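Local coordinates for mandelate racemase/muconate lactonizing protein (PDB 3VC5), which probably catalyses the magnesium-dependent dehydration of D-glucarate to 5-dehydro-4-deoxy-D-glucarate, as a member of the mandelate racemase/muconate lactonizing enzyme family, at residues Leu95-Ile98 against Tyr99-Val102; Asp128-Phe131 against Ala132-Val136. All blocks are in the same frame, centred on the assembly; numbering follows the deposited sequence.

Contact 1. Residues Leu95-Ile98 against Tyr99-Val102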
ATOM      1  N   LEU A  95      -2.269  11.028   9.877  1.00 22.50           N
ATOM      2  CA  LEU A  95      -3.402  10.284   9.350  1.00 23.04           C
ATOM      3  C   LEU A  95      -3.677   9.030  10.162  1.00 22.50           C
ATOM      4  O   LEU A  95      -4.839   8.681  10.341  1.00 23.80           O
ATOM      5  CB  LEU A  95      -3.202   9.913   7.890  1.00 25.83           C
ATOM      6  CG  LEU A  95      -3.194  11.089   6.920  1.00 29.04           C
ATOM      7  CD1 LEU A  95      -2.973  10.587   5.466  1.00 33.89           C
ATOM      8  CD2 LEU A  95      -4.455  11.907   7.050  1.00 33.28           C
ATOM      9  N   HIS A  96      -2.635   8.353  10.645  1.00 23.74           N
ATOM     10  CA  HIS A  96      -2.860   7.175  11.491  1.00 24.85           C
ATOM     11  C   HIS A  96      -3.586   7.561  12.776  1.00 25.75           C
ATOM     12  O   HIS A  96      -4.505   6.869  13.215  1.00 25.64           O
ATOM     13  CB  HIS A  96      -1.550   6.435  11.821  1.00 24.59           C
ATOM     14  CG  HIS A  96      -0.837   5.872  10.627  1.00 22.31           C
ATOM     15  ND1 HIS A  96      -1.453   5.064   9.692  1.00 29.64           N
ATOM     16  CD2 HIS A  96       0.450   6.005  10.219  1.00 26.43           C
ATOM     17  CE1 HIS A  96      -0.577   4.727   8.758  1.00 34.77           C
ATOM     18  NE2 HIS A  96       0.585   5.286   9.051  1.00 30.54           N
ATOM     19  N   ARG A  97      -3.174   8.672  13.385  1.00 23.98           N
ATOM     20  CA  ARG A  97      -3.813   9.136  14.605  1.00 23.88           C
ATOM     21  C   ARG A  97      -5.266   9.569  14.353  1.00 23.70           C
ATOM     22  O   ARG A  97      -6.157   9.290  15.154  1.00 25.69           O
ATOM     23  CB  ARG A  97      -3.003  10.288  15.190  1.00 27.76           C
ATOM     24  CG  ARG A  97      -3.283  10.566  16.630  1.00 37.53           C
ATOM     25  CD  ARG A  97      -2.187  11.462  17.272  1.00 49.49           C
ATOM     26  NE  ARG A  97      -2.523  11.759  18.658  1.00 62.12           N
ATOM     27  CZ  ARG A  97      -2.022  12.772  19.357  1.00 62.18           C
ATOM     28  NH1 ARG A  97      -1.159  13.601  18.795  1.00 68.95           N
ATOM     29  NH2 ARG A  97      -2.390  12.958  20.619  1.00 69.15           N
ATOM     30  N   ILE A  98      -5.497  10.289  13.258  1.00 24.01           N
ATOM     31  CA  ILE A  98      -6.859  10.674  12.901  1.00 23.38           C
ATOM     32  C   ILE A  98      -7.731   9.431  12.655  1.00 21.51           C
ATOM     33  O   ILE A  98      -8.886   9.357  13.092  1.00 22.27           O
ATOM     34  CB  ILE A  98      -6.850  11.619  11.656  1.00 22.46           C
ATOM     35  CG1 ILE A  98      -6.219  12.958  12.038  1.00 25.11           C
ATOM     36  CG2 ILE A  98      -8.262  11.794  11.061  1.00 24.44           C
ATOM     37  CD1 ILE A  98      -5.848  13.827  10.834  1.00 25.50           C
ATOM     38  N   TYR A  99      -7.172   8.442  11.971  1.00 23.42           N
ATOM     39  CA  TYR A  99      -7.891   7.163  11.796  1.00 23.41           C
ATOM     40  C   TYR A  99      -8.291   6.520  13.137  1.00 24.04           C
ATOM     41  O   TYR A  99      -9.440   6.103  13.311  1.00 23.02           O
ATOM     42  CB  TYR A  99      -7.058   6.180  10.970  1.00 22.65           C
ATOM     43  CG  TYR A  99      -7.845   4.984  10.514  1.00 22.00           C
ATOM     44  CD1 TYR A  99      -8.471   4.978   9.288  1.00 22.51           C
ATOM     45  CD2 TYR A  99      -7.924   3.826  11.304  1.00 22.69           C
ATOM     46  CE1 TYR A  99      -9.200   3.899   8.844  1.00 23.65           C
ATOM     47  CE2 TYR A  99      -8.645   2.721  10.868  1.00 29.27           C
ATOM     48  CZ  TYR A  99      -9.266   2.758   9.632  1.00 23.81           C
ATOM     49  OH  TYR A  99      -9.985   1.652   9.221  1.00 29.21           O
ATOM     50  N   ARG A 100      -7.359   6.465  14.098  1.00 24.10           N
ATOM     51  CA  ARG A 100      -7.671   5.884  15.422  1.00 24.50           C
ATOM     52  C   ARG A 100      -8.740   6.706  16.150  1.00 25.11           C
ATOM     53  O   ARG A 100      -9.618   6.135  16.792  1.00 24.65           O
ATOM     54  CB  ARG A 100      -6.409   5.768  16.284  1.00 28.24           C
ATOM     55  CG  ARG A 100      -5.434   4.695  15.805  1.00 35.25           C
ATOM     56  CD  ARG A 100      -4.398   4.343  16.887  1.00 50.11           C
ATOM     57  NE  ARG A 100      -3.783   5.546  17.439  1.00 57.20           N
ATOM     58  CZ  ARG A 100      -2.673   6.113  16.972  1.00 61.36           C
ATOM     59  NH1 ARG A 100      -2.026   5.589  15.936  1.00 58.11           N
ATOM     60  NH2 ARG A 100      -2.211   7.215  17.547  1.00 60.85           N
ATOM     61  N   ARG A 101      -8.711   8.037  16.002  1.00 24.34           N
ATOM     62  CA  ARG A 101      -9.732   8.887  16.627  1.00 24.12           C
ATOM     63  C   ARG A 101     -11.117   8.617  16.017  1.00 25.47           C
ATOM     64  O   ARG A 101     -12.121   8.503  16.735  1.00 25.79           O
ATOM     65  CB  ARG A 101      -9.345  10.375  16.471  1.00 25.30           C
ATOM     66  CG  ARG A 101     -10.267  11.394  17.155  1.00 30.25           C
ATOM     67  CD  ARG A 101     -10.231  11.365  18.695  1.00 35.09           C
ATOM     68  NE  ARG A 101      -8.890  11.485  19.281  1.00 40.61           N
ATOM     69  CZ  ARG A 101      -8.236  12.624  19.539  1.00 41.87           C
ATOM     70  NH1 ARG A 101      -8.764  13.814  19.238  1.00 41.25           N
ATOM     71  NH2 ARG A 101      -7.028  12.576  20.103  1.00 45.85           N
ATOM     72  N   VAL A 102     -11.169   8.481  14.695  1.00 24.31           N
ATOM     73  CA  VAL A 102     -12.436   8.152  14.032  1.00 23.84           C
ATOM     74  C   VAL A 102     -12.936   6.779  14.533  1.00 23.28           C
ATOM     75  O   VAL A 102     -14.135   6.605  14.830  1.00 25.10           O
ATOM     76  CB  VAL A 102     -12.282   8.142  12.512  1.00 21.59           C
ATOM     77  CG1 VAL A 102     -13.517   7.529  11.849  1.00 23.96           C
ATOM     78  CG2 VAL A 102     -12.043   9.564  11.967  1.00 22.40           C
TER
HETATM   79  O   HOH W   1      -4.743  10.426  19.653  1.00 52.99           O
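A bend at chi3 (-50°) turns the guanidinium of Arg100 back over the preceding turn, whereas Arg97 runs extended from CG to NE with CG trans to its backbone nitrogen (chi1 -161°). The two side chains therefore cross: NH2 of Arg100 lies 3.6 Å from CG of Arg97, and CA of Arg97 sits 3.8 Å above one face of the Arg100 guanidinium, toward its rim. Arg100 thus meets the aliphatic root of Arg97 rather than its charge, NE of Arg97 staying 4.7 Å from NH2 of Arg100. A water bridges two residues one turn apart, accepting from NE of Arg97, at 2.8 Å and in the guanidinium plane, and from NH2 of Arg101, at 3.2 Å, while NH1 of Arg101 is held by the carbonyl of Arg86. The backbone is regular alpha-helix, with i to i+4 bonds such as Val102 N to Ile98 O at 2.9 Å. His96 and Arg100 reach the second subunit. Arg97 and Arg100 lie on an exposed flank of helix 95-106 in the mandelate racemase-type N-terminal domain; on its buried flank Ile98 meets Leu87 and Leu90 of the preceding loop, and Ile98 and Val102 pack on Phe131 and Val130, respectively, of helix 123-146.

Contact 2. Residues Asp128-Phe131 against Ala132-Val136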
ATOM      1  N   ASP A 128     -13.884   3.293   7.794  1.00 20.73           N
ATOM      2  CA  ASP A 128     -13.228   3.775   6.596  1.00 20.78           C
ATOM      3  C   ASP A 128     -14.117   4.818   5.917  1.00 19.57           C
ATOM      4  O   ASP A 128     -13.615   5.801   5.346  1.00 21.68           O
ATOM      5  CB  ASP A 128     -13.012   2.621   5.612  1.00 21.99           C
ATOM      6  CG  ASP A 128     -11.798   1.764   5.977  1.00 22.83           C
ATOM      7  OD1 ASP A 128     -11.003   2.182   6.871  1.00 24.61           O
ATOM      8  OD2 ASP A 128     -11.565   0.730   5.312  1.00 23.25           O
ATOM      9  N   ARG A 129     -15.437   4.570   5.899  1.00 20.33           N
ATOM     10  CA  ARG A 129     -16.373   5.539   5.311  1.00 19.86           C
ATOM     11  C   ARG A 129     -16.322   6.894   6.037  1.00 18.42           C
ATOM     12  O   ARG A 129     -16.310   7.979   5.402  1.00 20.76           O
ATOM     13  CB  ARG A 129     -17.821   5.002   5.281  1.00 20.61           C
ATOM     14  CG  ARG A 129     -18.040   3.902   4.255  1.00 20.97           C
ATOM     15  CD  ARG A 129     -19.315   3.090   4.536  1.00 26.39           C
ATOM     16  NE  ARG A 129     -20.372   3.908   5.107  1.00 34.35           N
ATOM     17  CZ  ARG A 129     -21.522   4.205   4.516  1.00 30.52           C
ATOM     18  NH1 ARG A 129     -22.414   4.952   5.169  1.00 33.99           N
ATOM     19  NH2 ARG A 129     -21.798   3.734   3.296  1.00 31.33           N
ATOM     20  N   VAL A 130     -16.245   6.852   7.365  1.00 21.28           N
ATOM     21  CA  VAL A 130     -16.211   8.092   8.135  1.00 22.25           C
ATOM     22  C   VAL A 130     -14.850   8.784   7.975  1.00 20.69           C
ATOM     23  O   VAL A 130     -14.759   9.990   7.715  1.00 22.97           O
ATOM     24  CB  VAL A 130     -16.576   7.860   9.598  1.00 21.26           C
ATOM     25  CG1 VAL A 130     -16.417   9.168  10.402  1.00 24.15           C
ATOM     26  CG2 VAL A 130     -18.028   7.328   9.668  1.00 23.30           C
ATOM     27  N   PHE A 131     -13.796   8.001   8.030  1.00 21.43           N
ATOM     28  CA  PHE A 131     -12.453   8.539   7.897  1.00 20.62           C
ATOM     29  C   PHE A 131     -12.195   9.217   6.548  1.00 20.74           C
ATOM     30  O   PHE A 131     -11.506  10.220   6.488  1.00 22.07           O
ATOM     31  CB  PHE A 131     -11.471   7.403   8.091  1.00 20.15           C
ATOM     32  CG  PHE A 131     -10.016   7.777   7.855  1.00 19.61           C
ATOM     33  CD1 PHE A 131      -9.306   8.588   8.775  1.00 20.93           C
ATOM     34  CD2 PHE A 131      -9.336   7.259   6.748  1.00 21.68           C
ATOM     35  CE1 PHE A 131      -7.969   8.890   8.570  1.00 23.56           C
ATOM     36  CE2 PHE A 131      -7.971   7.550   6.542  1.00 20.54           C
ATOM     37  CZ  PHE A 131      -7.288   8.358   7.464  1.00 22.19           C
ATOM     38  N   ALA A 132     -12.683   8.626   5.449  1.00 19.30           N
ATOM     39  CA  ALA A 132     -12.287   9.084   4.150  1.00 19.38           C
ATOM     40  C   ALA A 132     -12.586  10.554   3.918  1.00 20.85           C
ATOM     41  O   ALA A 132     -11.795  11.206   3.242  1.00 23.34           O
ATOM     42  CB  ALA A 132     -12.933   8.242   3.053  1.00 22.46           C
ATOM     43  N   ALA A 133     -13.713  11.075   4.407  1.00 24.01           N
ATOM     44  CA  ALA A 133     -13.984  12.517   4.187  1.00 28.68           C
ATOM     45  C   ALA A 133     -12.863  13.397   4.780  1.00 27.54           C
ATOM     46  O   ALA A 133     -12.427  14.417   4.186  1.00 29.61           O
ATOM     47  CB  ALA A 133     -15.332  12.915   4.799  1.00 40.11           C
ATOM     48  N   PHE A 134     -12.386  13.004   5.949  1.00 21.67           N
ATOM     49  CA  PHE A 134     -11.336  13.791   6.582  1.00 22.08           C
ATOM     50  C   PHE A 134      -9.976  13.582   5.906  1.00 23.40           C
ATOM     51  O   PHE A 134      -9.173  14.518   5.786  1.00 21.98           O
ATOM     52  CB  PHE A 134     -11.283  13.417   8.051  1.00 22.69           C
ATOM     53  CG  PHE A 134     -12.616  13.572   8.747  1.00 22.58           C
ATOM     54  CD1 PHE A 134     -13.242  14.823   8.833  1.00 23.65           C
ATOM     55  CD2 PHE A 134     -13.248  12.477   9.321  1.00 24.35           C
ATOM     56  CE1 PHE A 134     -14.473  14.963   9.478  1.00 23.98           C
ATOM     57  CE2 PHE A 134     -14.475  12.603   9.950  1.00 28.90           C
ATOM     58  CZ  PHE A 134     -15.085  13.850  10.046  1.00 22.71           C
ATOM     59  N   GLU A 135      -9.688  12.347   5.489  1.00 22.11           N
ATOM     60  CA  GLU A 135      -8.380  12.054   4.905  1.00 23.00           C
ATOM     61  C   GLU A 135      -8.177  12.864   3.620  1.00 22.38           C
ATOM     62  O   GLU A 135      -7.107  13.423   3.393  1.00 23.34           O
ATOM     63  CB  GLU A 135      -8.216  10.566   4.647  1.00 21.89           C
ATOM     64  CG  GLU A 135      -6.808  10.187   4.171  1.00 23.43           C
ATOM     65  CD  GLU A 135      -6.746   9.708   2.726  1.00 22.47           C
ATOM     66  OE1 GLU A 135      -7.619  10.070   1.905  1.00 23.65           O
ATOM     67  OE2 GLU A 135      -5.800   8.938   2.401  1.00 24.93           O
ATOM     68  N   VAL A 136      -9.190  12.863   2.753  1.00 19.53           N
ATOM     69  CA  VAL A 136      -9.117  13.645   1.516  1.00 21.27           C
ATOM     70  C   VAL A 136      -8.860  15.123   1.829  1.00 22.32           C
ATOM     71  O   VAL A 136      -8.006  15.767   1.169  1.00 21.41           O
ATOM     72  CB  VAL A 136     -10.404  13.444   0.642  1.00 20.65           C
ATOM     73  CG1 VAL A 136     -10.445  14.456  -0.524  1.00 22.60           C
ATOM     74  CG2 VAL A 136     -10.462  12.025   0.181  1.00 22.98           C
TER
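Phe131 offers one face of its ring to the aliphatic part of Glu135, one turn further along helix 123-146. CB of Glu135 stands 3.9 Å from the Phe131 ring centroid and 27° off the ring normal, which meets the geometry of a CH-pi contact; its position is offset toward the rim, with CE2 of Phe131 at 3.6 Å. The ring can lie there because CG of Phe131 is trans to the backbone nitrogen (chi1 175°). Glu135 then bends at chi2, and its carboxylate plane is turned 51° from the ring. The backbone joins the same two residues: N of Glu135 donates to O of Phe131 at 3.0 Å in a fairly straight bond. This carbonyl also takes a weak bond from N of Phe134. Val130 and Phe134 run side by side, CG1 of Val130 being 4.0 Å from CE2 of Phe134. This buried part of the family's N-terminal domain has helices 74-85 and 95-106 against it, and Tyr99 of the latter meets Phe131 edge-to-face. An alanine in place of Phe131 would remove the ring and would probably leave the methylenes of Glu135 without their aromatic cover and Tyr99 without its edge-to-face partner. The carboxylates of Asp128 and Glu135 find their partners outside 128-136: OD2 of Asp128 forms a salt bridge with NH2 of Arg320 and OD1 a hydrogen bond with OH of Tyr99, while Glu135 accepts from the backbone nitrogens of Leu318 and Val319. Glu135 therefore has a divided chemistry, its methylenes spent on the ring and its carboxylate on two peptide N-H groups, which would be expected to stabilise a buried negative charge.

Overall arrangement
From the N terminus, the chain forms the antiparallel strands 25-36, 50-60 and 65-71 and helix 74-85 before reaching contact 1 on helix 95-106; contact 2 follows on helix 123-146. Each contact is local to one helix and closes no loop, so the two stand in series, neither nesting nor crossing. Their centres are 10 Å apart, and the helices meet directly: besides the side-chain joints between them, Leu95 O lies 3.6 Å from Phe131 CE1. His96 and Arg100 of contact 1 touch the second subunit, whereas contact 2 links this N-terminal region to residues 318-320 at the start of helix 318-330.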